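Local coordinates for putative type I restriction enzyme R protein (PDB 3EVY), which is probably the DNA-cleaving, ATP-hydrolysing R subunit of a type I restriction system, seen here as a fragment of its C-terminal region, at residues E26-G38 / T75-K87. Numbering follows the deposited sequence.
Sequences EFLSYFPTVKSVG and TIEEQRFADYQSK
Val-34 and Tyr-84 mark the closest backbone approach, with CA atoms 5.6 Å apart. Here the short helix 34-38 runs beside helix 78-87 in nearly the same direction, the axes 9° apart. Toward Leu-28 and Ile-76 the backbones diverge to a CA separation of 9.0 Å, and side chains bridge the wider gap.

The ring of Tyr-84 is held on both faces. Val-34 CG2 stands 3.7 Å from the ring centroid and only 4° off the normal, a CH-pi contact over the centre. The opposite face receives the CE2–CZ edge of Phe-27; centroids 5.0 Å apart and planes at 80° define an edge-to-face (T-shaped) pair. With CG trans to its backbone N, the Phe-27 side chain is directed toward Tyr-84. At the rim of the Tyr-84 ring, in its plane, Val-37 CG2 approaches CD1 to 3.8 Å. The packing is reciprocal knobs-into-holes: Val-34 enters a hole formed by Arg-80, Asp-83, Tyr-84 and Lys-87, while Tyr-84 sits among Phe-27, Leu-28, Val-34 and Val-37.

The Tyr-84 side chain ends at the turn between helices 12-30 and 34-38, its OH 2.9 Å from Phe-31 O. Farther out, Leu-28 CD1 meets Ile-76 CG1 tip to tip at 3.9 Å. Lys-87 bends at chi2 and chi3, laying its aliphatic CE 3.5 Å from Val-34 O. Thr-33 OG1 accepts from Ser-36 N, an N-cap bond that secures the start of helix 34-38.

Helix 43-63 backs this layer, with Met-56 against Phe-27, Phe-49 against Val-37 and Phe-53 against Tyr-84. The chemistry is thus that of a small helical core in the C-terminal region of the R subunit: CH-pi, edge-to-face and aliphatic contacts join helix 12-30 and helix 34-38 to helix 78-91, with the Tyr-84 hydroxyl lying beside a carbonyl of the turn.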
ATOM      1  N   GLU A  26       1.230   3.462   8.522  1.00 47.40           N
ATOM      2  CA  GLU A  26       2.387   4.304   8.346  1.00 48.49           C
ATOM      3  C   GLU A  26       2.411   4.997   6.990  1.00 47.88           C
ATOM      4  O   GLU A  26       2.611   6.199   6.926  1.00 48.11           O
ATOM      5  CB  GLU A  26       3.678   3.528   8.565  1.00 49.38           C
ATOM      6  CG  GLU A  26       3.883   3.205  10.087  1.00 55.18           C
ATOM      7  CD  GLU A  26       4.489   1.826  10.350  1.00 63.82           C
ATOM      8  OE1 GLU A  26       5.378   1.373   9.571  1.00 66.11           O
ATOM      9  OE2 GLU A  26       4.063   1.196  11.346  1.00 66.85           O
ATOM     10  N   PHE A  27       2.219   4.245   5.905  1.00 46.15           N
ATOM     11  CA  PHE A  27       2.041   4.841   4.558  1.00 42.54           C
ATOM     12  C   PHE A  27       1.014   6.007   4.571  1.00 40.83           C
ATOM     13  O   PHE A  27       1.282   7.066   4.043  1.00 41.46           O
ATOM     14  CB  PHE A  27       1.539   3.771   3.583  1.00 41.69           C
ATOM     15  CG  PHE A  27       1.230   4.297   2.200  1.00 39.29           C
ATOM     16  CD1 PHE A  27       2.212   4.385   1.231  1.00 36.37           C
ATOM     17  CD2 PHE A  27      -0.062   4.673   1.867  1.00 38.70           C
ATOM     18  CE1 PHE A  27       1.904   4.892  -0.081  1.00 39.13           C
ATOM     19  CE2 PHE A  27      -0.376   5.146   0.603  1.00 37.91           C
ATOM     20  CZ  PHE A  27       0.605   5.269  -0.370  1.00 37.91           C
ATOM     21  N   LEU A  28      -0.155   5.761   5.116  1.00 39.86           N
ATOM     22  CA  LEU A  28      -1.219   6.780   5.217  1.00 41.36           C
ATOM     23  C   LEU A  28      -0.833   8.024   6.053  1.00 42.72           C
ATOM     24  O   LEU A  28      -1.334   9.113   5.810  1.00 43.41           O
ATOM     25  CB  LEU A  28      -2.553   6.196   5.719  1.00 39.13           C
ATOM     26  CG  LEU A  28      -3.197   5.217   4.762  1.00 41.57           C
ATOM     27  CD1 LEU A  28      -4.340   4.426   5.449  1.00 40.40           C
ATOM     28  CD2 LEU A  28      -3.622   5.892   3.454  1.00 40.00           C
ATOM     29  N   SER A  29       0.062   7.878   7.023  1.00 44.12           N
ATOM     30  CA  SER A  29       0.503   9.070   7.790  1.00 43.55           C
ATOM     31  C   SER A  29       1.434   9.951   6.952  1.00 43.52           C
ATOM     32  O   SER A  29       1.646  11.113   7.290  1.00 43.18           O
ATOM     33  CB  SER A  29       1.150   8.673   9.112  1.00 43.73           C
ATOM     34  OG  SER A  29       2.363   8.018   8.797  1.00 47.04           O
ATOM     35  N   TYR A  30       1.979   9.412   5.860  1.00 42.84           N
ATOM     36  CA  TYR A  30       2.792  10.190   4.936  1.00 41.64           C
ATOM     37  C   TYR A  30       1.980  10.708   3.760  1.00 39.30           C
ATOM     38  O   TYR A  30       2.198  11.844   3.318  1.00 40.13           O
ATOM     39  CB  TYR A  30       3.913   9.347   4.310  1.00 43.10           C
ATOM     40  CG  TYR A  30       5.159   9.155   5.164  1.00 49.70           C
ATOM     41  CD1 TYR A  30       6.182  10.142   5.219  1.00 54.34           C
ATOM     42  CD2 TYR A  30       5.338   7.973   5.894  1.00 54.68           C
ATOM     43  CE1 TYR A  30       7.340   9.960   5.999  1.00 56.66           C
ATOM     44  CE2 TYR A  30       6.484   7.771   6.671  1.00 58.94           C
ATOM     45  CZ  TYR A  30       7.482   8.761   6.717  1.00 61.26           C
ATOM     46  OH  TYR A  30       8.599   8.520   7.504  1.00 65.82           O
ATOM     47  N   PHE A  31       1.066   9.890   3.234  1.00 37.80           N
ATOM     48  CA  PHE A  31       0.286  10.181   1.988  1.00 36.33           C
ATOM     49  C   PHE A  31      -1.159   9.912   2.289  1.00 35.60           C
ATOM     50  O   PHE A  31      -1.669   8.847   1.982  1.00 35.30           O
ATOM     51  CB  PHE A  31       0.768   9.289   0.846  1.00 36.38           C
ATOM     52  CG  PHE A  31       2.299   9.320   0.717  1.00 40.29           C
ATOM     53  CD1 PHE A  31       2.955  10.471   0.289  1.00 41.28           C
ATOM     54  CD2 PHE A  31       3.049   8.195   1.036  1.00 43.63           C
ATOM     55  CE1 PHE A  31       4.359  10.500   0.255  1.00 44.47           C
ATOM     56  CE2 PHE A  31       4.443   8.193   0.985  1.00 43.23           C
ATOM     57  CZ  PHE A  31       5.104   9.333   0.586  1.00 43.99           C
ATOM     58  N   PRO A  32      -1.798  10.857   2.970  1.00 35.13           N
ATOM     59  CA  PRO A  32      -3.147  10.655   3.463  1.00 35.42           C
ATOM     60  C   PRO A  32      -4.196  10.440   2.389  1.00 34.60           C
ATOM     61  O   PRO A  32      -5.190   9.844   2.680  1.00 36.37           O
ATOM     62  CB  PRO A  32      -3.406  11.913   4.311  1.00 34.25           C
ATOM     63  CG  PRO A  32      -2.440  12.954   3.786  1.00 33.65           C
ATOM     64  CD  PRO A  32      -1.203  12.130   3.448  1.00 35.11           C
ATOM     65  N   THR A  33      -3.991  10.945   1.160  1.00 35.82           N
ATOM     66  CA  THR A  33      -4.955  10.836   0.103  1.00 37.21           C
ATOM     67  C   THR A  33      -4.232  10.610  -1.241  1.00 36.02           C
ATOM     68  O   THR A  33      -3.031  10.727  -1.349  1.00 35.90           O
ATOM     69  CB  THR A  33      -5.776  12.154  -0.064  1.00 38.85           C
ATOM     70  OG1 THR A  33      -4.844  13.214  -0.358  1.00 38.14           O
ATOM     71  CG2 THR A  33      -6.569  12.477   1.228  1.00 39.83           C
ATOM     72  N   VAL A  34      -4.986  10.284  -2.254  1.00 37.53           N
ATOM     73  CA  VAL A  34      -4.343  10.058  -3.583  1.00 39.78           C
ATOM     74  C   VAL A  34      -3.778  11.375  -4.112  1.00 39.91           C
ATOM     75  O   VAL A  34      -2.650  11.437  -4.589  1.00 39.52           O
ATOM     76  CB  VAL A  34      -5.282   9.347  -4.528  1.00 39.54           C
ATOM     77  CG1 VAL A  34      -4.707   9.268  -5.983  1.00 40.06           C
ATOM     78  CG2 VAL A  34      -5.586   7.916  -3.970  1.00 38.38           C
ATOM     79  N   LYS A  35      -4.535  12.451  -3.949  1.00 40.71           N
ATOM     80  CA  LYS A  35      -4.099  13.745  -4.440  1.00 42.43           C
ATOM     81  C   LYS A  35      -2.822  14.175  -3.760  1.00 42.23           C
ATOM     82  O   LYS A  35      -1.993  14.816  -4.402  1.00 42.49           O
ATOM     83  CB  LYS A  35      -5.168  14.801  -4.181  1.00 43.16           C
ATOM     84  CG  LYS A  35      -5.052  16.002  -5.073  1.00 46.82           C
ATOM     85  CD  LYS A  35      -6.358  16.763  -5.132  1.00 53.51           C
ATOM     86  CE  LYS A  35      -7.151  16.330  -6.372  1.00 60.33           C
ATOM     87  NZ  LYS A  35      -8.608  16.586  -6.305  1.00 61.86           N
ATOM     88  N   SER A  36      -2.659  13.859  -2.464  1.00 41.89           N
ATOM     89  CA  SER A  36      -1.384  14.215  -1.744  1.00 41.00           C
ATOM     90  C   SER A  36      -0.117  13.662  -2.431  1.00 41.11           C
ATOM     91  O   SER A  36       0.998  14.286  -2.372  1.00 40.14           O
ATOM     92  CB  SER A  36      -1.430  13.796  -0.281  1.00 40.26           C
ATOM     93  OG  SER A  36      -1.097  12.444  -0.133  1.00 43.31           O
ATOM     94  N   VAL A  37      -0.264  12.514  -3.097  1.00 41.36           N
ATOM     95  CA  VAL A  37       0.858  11.927  -3.865  1.00 42.88           C
ATOM     96  C   VAL A  37       1.121  12.784  -5.088  1.00 45.19           C
ATOM     97  O   VAL A  37       2.271  13.156  -5.376  1.00 47.10           O
ATOM     98  CB  VAL A  37       0.629  10.455  -4.323  1.00 41.74           C
ATOM     99  CG1 VAL A  37       1.869   9.936  -5.121  1.00 40.87           C
ATOM    100  CG2 VAL A  37       0.336   9.533  -3.151  1.00 42.62           C
ATOM    101  N   GLY A  38       0.059  13.121  -5.790  1.00 47.31           N
ATOM    102  CA  GLY A  38       0.130  14.116  -6.885  1.00 50.18           C
ATOM    103  C   GLY A  38       0.841  15.409  -6.495  1.00 51.13           C
ATOM    104  O   GLY A  38       1.521  15.982  -7.308  1.00 52.88           O
ATOM    105  N   THR A  75      -6.419  -2.692   5.714  1.00 36.59           N
ATOM    106  CA  THR A  75      -6.570  -1.234   5.683  1.00 36.15           C
ATOM    107  C   THR A  75      -6.477  -0.813   4.191  1.00 37.16           C
ATOM    108  O   THR A  75      -5.734  -1.442   3.421  1.00 37.75           O
ATOM    109  CB  THR A  75      -5.419  -0.567   6.466  1.00 36.36           C
ATOM    110  OG1 THR A  75      -5.457  -1.031   7.816  1.00 37.86           O
ATOM    111  CG2 THR A  75      -5.521   0.907   6.455  1.00 34.86           C
ATOM    112  N   ILE A  76      -7.234   0.210   3.800  1.00 35.82           N
ATOM    113  CA  ILE A  76      -7.270   0.729   2.443  1.00 37.46           C
ATOM    114  C   ILE A  76      -8.098  -0.143   1.581  1.00 38.10           C
ATOM    115  O   ILE A  76      -7.770  -1.345   1.375  1.00 39.47           O
ATOM    116  CB  ILE A  76      -5.826   0.914   1.779  1.00 37.27           C
ATOM    117  CG1 ILE A  76      -4.864   1.603   2.753  1.00 37.57           C
ATOM    118  CG2 ILE A  76      -5.947   1.806   0.500  1.00 36.99           C
ATOM    119  CD1 ILE A  76      -3.424   1.870   2.174  1.00 35.88           C
ATOM    120  N   GLU A  77      -9.155   0.428   1.045  1.00 37.72           N
ATOM    121  CA  GLU A  77     -10.064  -0.354   0.223  1.00 36.31           C
ATOM    122  C   GLU A  77      -9.354  -0.691  -1.095  1.00 38.88           C
ATOM    123  O   GLU A  77      -8.450   0.036  -1.505  1.00 37.94           O
ATOM    124  CB  GLU A  77     -11.297   0.526  -0.099  1.00 37.21           C
ATOM    125  CG  GLU A  77     -12.288   0.563   1.047  1.00 33.58           C
ATOM    126  CD  GLU A  77     -13.540   1.331   0.692  1.00 42.50           C
ATOM    127  OE1 GLU A  77     -13.566   1.936  -0.405  1.00 40.32           O
ATOM    128  OE2 GLU A  77     -14.491   1.340   1.528  1.00 41.20           O
ATOM    129  N   GLU A  78      -9.800  -1.765  -1.769  1.00 40.12           N
ATOM    130  CA  GLU A  78      -9.197  -2.171  -3.071  1.00 41.45           C
ATOM    131  C   GLU A  78      -9.154  -1.052  -4.077  1.00 42.78           C
ATOM    132  O   GLU A  78      -8.094  -0.784  -4.671  1.00 42.69           O
ATOM    133  CB  GLU A  78      -9.953  -3.354  -3.670  1.00 41.64           C
ATOM    134  CG  GLU A  78      -9.524  -4.667  -3.062  1.00 46.29           C
ATOM    135  CD  GLU A  78      -8.007  -4.949  -3.262  1.00 50.60           C
ATOM    136  OE1 GLU A  78      -7.437  -4.726  -4.351  1.00 52.19           O
ATOM    137  OE2 GLU A  78      -7.381  -5.343  -2.286  1.00 54.89           O
ATOM    138  N   GLN A  79     -10.296  -0.365  -4.256  1.00 42.85           N
ATOM    139  CA  GLN A  79     -10.365   0.751  -5.219  1.00 42.81           C
ATOM    140  C   GLN A  79      -9.409   1.902  -4.900  1.00 42.11           C
ATOM    141  O   GLN A  79      -8.614   2.346  -5.778  1.00 42.70           O
ATOM    142  CB  GLN A  79     -11.798   1.260  -5.361  1.00 44.01           C
ATOM    143  CG  GLN A  79     -11.949   2.305  -6.520  1.00 50.81           C
ATOM    144  CD  GLN A  79     -11.368   1.809  -7.859  1.00 54.61           C
ATOM    145  OE1 GLN A  79     -11.810   0.789  -8.407  1.00 57.58           O
ATOM    146  NE2 GLN A  79     -10.353   2.508  -8.364  1.00 51.18           N
ATOM    147  N   ARG A  80      -9.495   2.404  -3.661  1.00 39.09           N
ATOM    148  CA  ARG A  80      -8.560   3.401  -3.156  1.00 38.35           C
ATOM    149  C   ARG A  80      -7.098   2.952  -3.401  1.00 36.27           C
ATOM    150  O   ARG A  80      -6.239   3.740  -3.855  1.00 35.82           O
ATOM    151  CB  ARG A  80      -8.809   3.616  -1.659  1.00 37.08           C
ATOM    152  CG  ARG A  80      -7.866   4.683  -1.006  1.00 40.03           C
ATOM    153  CD  ARG A  80      -8.066   6.135  -1.527  1.00 36.71           C
ATOM    154  NE  ARG A  80      -9.384   6.750  -1.311  1.00 39.21           N
ATOM    155  CZ  ARG A  80      -9.690   7.535  -0.252  1.00 40.43           C
ATOM    156  NH1 ARG A  80      -8.793   7.806   0.708  1.00 38.54           N
ATOM    157  NH2 ARG A  80     -10.904   8.069  -0.138  1.00 37.67           N
ATOM    158  N   PHE A  81      -6.828   1.682  -3.120  1.00 36.99           N
ATOM    159  CA  PHE A  81      -5.439   1.169  -3.245  1.00 37.02           C
ATOM    160  C   PHE A  81      -5.046   1.244  -4.716  1.00 38.41           C
ATOM    161  O   PHE A  81      -3.952   1.652  -5.021  1.00 37.08           O
ATOM    162  CB  PHE A  81      -5.383  -0.302  -2.794  1.00 35.94           C
ATOM    163  CG  PHE A  81      -3.983  -0.812  -2.619  1.00 39.85           C
ATOM    164  CD1 PHE A  81      -3.285  -0.555  -1.407  1.00 38.21           C
ATOM    165  CD2 PHE A  81      -3.327  -1.480  -3.655  1.00 38.08           C
ATOM    166  CE1 PHE A  81      -1.990  -0.968  -1.241  1.00 38.68           C
ATOM    167  CE2 PHE A  81      -2.004  -1.932  -3.467  1.00 39.39           C
ATOM    168  CZ  PHE A  81      -1.345  -1.679  -2.262  1.00 36.16           C
ATOM    169  N   ALA A  82      -5.966   0.806  -5.602  1.00 39.03           N
ATOM    170  CA  ALA A  82      -5.774   0.948  -7.079  1.00 42.59           C
ATOM    171  C   ALA A  82      -5.513   2.373  -7.546  1.00 43.20           C
ATOM    172  O   ALA A  82      -4.729   2.608  -8.466  1.00 42.93           O
ATOM    173  CB  ALA A  82      -6.960   0.379  -7.821  1.00 42.24           C
ATOM    174  N   ASP A  83      -6.199   3.339  -6.938  1.00 44.06           N
ATOM    175  CA  ASP A  83      -5.953   4.751  -7.218  1.00 42.46           C
ATOM    176  C   ASP A  83      -4.547   5.196  -6.815  1.00 42.21           C
ATOM    177  O   ASP A  83      -3.887   5.909  -7.540  1.00 41.51           O
ATOM    178  CB  ASP A  83      -7.050   5.604  -6.565  1.00 44.24           C
ATOM    179  CG  ASP A  83      -8.439   5.372  -7.205  1.00 47.43           C
ATOM    180  OD1 ASP A  83      -8.512   4.927  -8.368  1.00 51.02           O
ATOM    181  OD2 ASP A  83      -9.450   5.589  -6.526  1.00 51.44           O
ATOM    182  N   TYR A  84      -4.043   4.755  -5.662  1.00 40.50           N
ATOM    183  CA  TYR A  84      -2.635   5.005  -5.368  1.00 40.99           C
ATOM    184  C   TYR A  84      -1.742   4.293  -6.403  1.00 41.37           C
ATOM    185  O   TYR A  84      -0.687   4.794  -6.791  1.00 40.97           O
ATOM    186  CB  TYR A  84      -2.281   4.497  -3.972  1.00 40.66           C
ATOM    187  CG  TYR A  84      -2.734   5.394  -2.820  1.00 41.93           C
ATOM    188  CD1 TYR A  84      -2.052   6.596  -2.523  1.00 40.77           C
ATOM    189  CD2 TYR A  84      -3.826   5.022  -2.003  1.00 41.53           C
ATOM    190  CE1 TYR A  84      -2.427   7.378  -1.447  1.00 38.54           C
ATOM    191  CE2 TYR A  84      -4.227   5.831  -0.936  1.00 36.93           C
ATOM    192  CZ  TYR A  84      -3.528   6.988  -0.659  1.00 37.46           C
ATOM    193  OH  TYR A  84      -3.900   7.788   0.420  1.00 39.66           O
ATOM    194  N   GLN A  85      -2.186   3.124  -6.842  1.00 40.52           N
ATOM    195  CA  GLN A  85      -1.368   2.320  -7.741  1.00 42.25           C
ATOM    196  C   GLN A  85      -1.255   3.036  -9.102  1.00 43.15           C
ATOM    197  O   GLN A  85      -0.185   3.065  -9.711  1.00 42.24           O
ATOM    198  CB  GLN A  85      -1.988   0.964  -7.874  1.00 41.10           C
ATOM    199  CG  GLN A  85      -1.115  -0.077  -8.532  1.00 45.79           C
ATOM    200  CD  GLN A  85      -1.889  -1.357  -8.795  1.00 46.62           C
ATOM    201  OE1 GLN A  85      -2.759  -1.404  -9.661  1.00 51.53           O
ATOM    202  NE2 GLN A  85      -1.595  -2.372  -8.054  1.00 43.34           N
ATOM    203  N   SER A  86      -2.324   3.685  -9.561  1.00 44.01           N
ATOM    204  CA  SER A  86      -2.184   4.461 -10.834  1.00 46.55           C
ATOM    205  C   SER A  86      -1.061   5.486 -10.733  1.00 45.71           C
ATOM    206  O   SER A  86      -0.262   5.642 -11.683  1.00 46.57           O
ATOM    207  CB  SER A  86      -3.481   5.170 -11.235  1.00 46.27           C
ATOM    208  OG  SER A  86      -4.518   4.199 -11.266  1.00 52.06           O
ATOM    209  N   LYS A  87      -0.980   6.174  -9.591  1.00 45.81           N
ATOM    210  CA  LYS A  87       0.091   7.182  -9.390  1.00 46.37           C
ATOM    211  C   LYS A  87       1.443   6.524  -9.415  1.00 46.91           C
ATOM    212  O   LYS A  87       2.442   7.096  -9.917  1.00 47.72           O
ATOM    213  CB  LYS A  87      -0.038   7.912  -8.034  1.00 45.92           C
ATOM    214  CG  LYS A  87      -1.304   8.669  -7.835  1.00 48.17           C
ATOM    215  CD  LYS A  87      -1.339   9.922  -8.723  1.00 47.92           C
ATOM    216  CE  LYS A  87      -2.079  11.127  -8.070  1.00 49.78           C
ATOM    217  NZ  LYS A  87      -2.461  12.141  -9.165  1.00 54.30           N
TER